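Local coordinates for protein copper-transporting ATPase RAN1 (PDB 3DXS) that probably pumps copper across membranes at the expense of ATP and takes part in ethylene signalling, here represented by one amino-terminal metal-binding domain, at residues M25-N28 against G29-K32. The protein carries 1 engineered substitution. Numbering follows the deposited sequence.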
# COMPACT_ATOMS: atom_id res chain seq x y z
N MET A 25 5.71 4.68 1.65
CA MET A 25 7.20 4.74 1.69
C MET A 25 7.67 5.33 3.02
O MET A 25 8.85 5.24 3.40
CB MET A 25 7.77 5.50 0.50
CG MET A 25 7.72 4.70 -0.79
SD MET A 25 8.43 3.04 -0.68
CE MET A 25 10.13 3.39 -0.23
N ASN A 26 6.72 5.91 3.73
CA ASN A 26 6.97 6.47 5.06
C ASN A 26 6.70 5.46 6.16
O ASN A 26 6.91 5.74 7.33
CB ASN A 26 6.17 7.74 5.30
CG ASN A 26 6.86 8.97 4.75
OD1 ASN A 26 8.00 8.90 4.30
ND2 ASN A 26 6.17 10.10 4.77
N VAL A 27 6.24 4.29 5.78
CA VAL A 27 6.01 3.21 6.77
C VAL A 27 7.32 2.46 7.00
O VAL A 27 7.88 1.87 6.09
CB VAL A 27 4.90 2.23 6.31
CG1 VAL A 27 4.73 1.07 7.28
CG2 VAL A 27 3.58 2.95 6.14
N ASN A 28 7.82 2.50 8.23
CA ASN A 28 9.08 1.80 8.55
C ASN A 28 8.94 0.32 8.23
O ASN A 28 8.02 -0.33 8.69
CB ASN A 28 9.48 1.96 10.02
CG ASN A 28 10.88 1.46 10.31
OD1 ASN A 28 11.09 0.60 11.18
ND2 ASN A 28 11.85 1.98 9.58
N GLY A 29 9.85 -0.17 7.42
CA GLY A 29 9.87 -1.57 6.99
C GLY A 29 9.41 -1.81 5.57
O GLY A 29 9.62 -2.88 4.99
N VAL A 30 8.76 -0.81 5.00
CA VAL A 30 8.37 -0.88 3.58
C VAL A 30 9.56 -0.55 2.70
O VAL A 30 10.18 0.52 2.84
CB VAL A 30 7.17 0.03 3.26
CG1 VAL A 30 6.96 0.15 1.74
CG2 VAL A 30 5.94 -0.50 3.96
N PHE A 31 9.88 -1.47 1.80
CA PHE A 31 11.03 -1.33 0.90
C PHE A 31 10.65 -0.72 -0.43
O PHE A 31 11.36 0.11 -0.98
CB PHE A 31 11.73 -2.68 0.67
CG PHE A 31 12.79 -2.65 -0.40
CD1 PHE A 31 14.04 -2.09 -0.13
CD2 PHE A 31 12.55 -3.15 -1.67
CE1 PHE A 31 15.02 -2.04 -1.11
CE2 PHE A 31 13.53 -3.10 -2.66
CZ PHE A 31 14.77 -2.54 -2.37
N LYS A 32 9.49 -1.13 -0.94
CA LYS A 32 8.99 -0.64 -2.23
C LYS A 32 7.47 -0.63 -2.25
O LYS A 32 6.82 -1.53 -1.75
CB LYS A 32 9.51 -1.49 -3.39
CG LYS A 32 9.46 -0.82 -4.76
CD LYS A 32 10.14 -1.71 -5.81
CE LYS A 32 10.31 -1.01 -7.16
NZ LYS A 32 10.99 -1.88 -8.15
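V30 meets V27 and M25, each with a different methyl: CG2 lies 3.7 Å from CB of V27, and CG1 lies 4.0 Å from SD of M25. Placing CG1 anti to the backbone N leaves CG2 beside that N, close to V27. The valines meet obliquely, whereas M25 crosses V30 at about a right angle. CB of M25 points away from the strand, but bends at chi2 and chi3 (-52° and -60°) curl the thioether back over it. There SD sits 4.0 Å from CA of K32, and CE comes to 3.6 Å from O of F31, a van der Waals touch on the surface. A type II turn from V27 to V30 holds the valines together, its hydrogen bond running 3.0 Å from N of V30 to O of V27. G29 takes the turn's positive-phi position (phi 105°), which its lack of a side chain makes easy. In this ferredoxin-like fold the turn leads from helix 14-25 into outermost strand 30-36, where F31 and K32 form a classic beta bulge opposite V45, while V30 packs on V44 of strand 41-46.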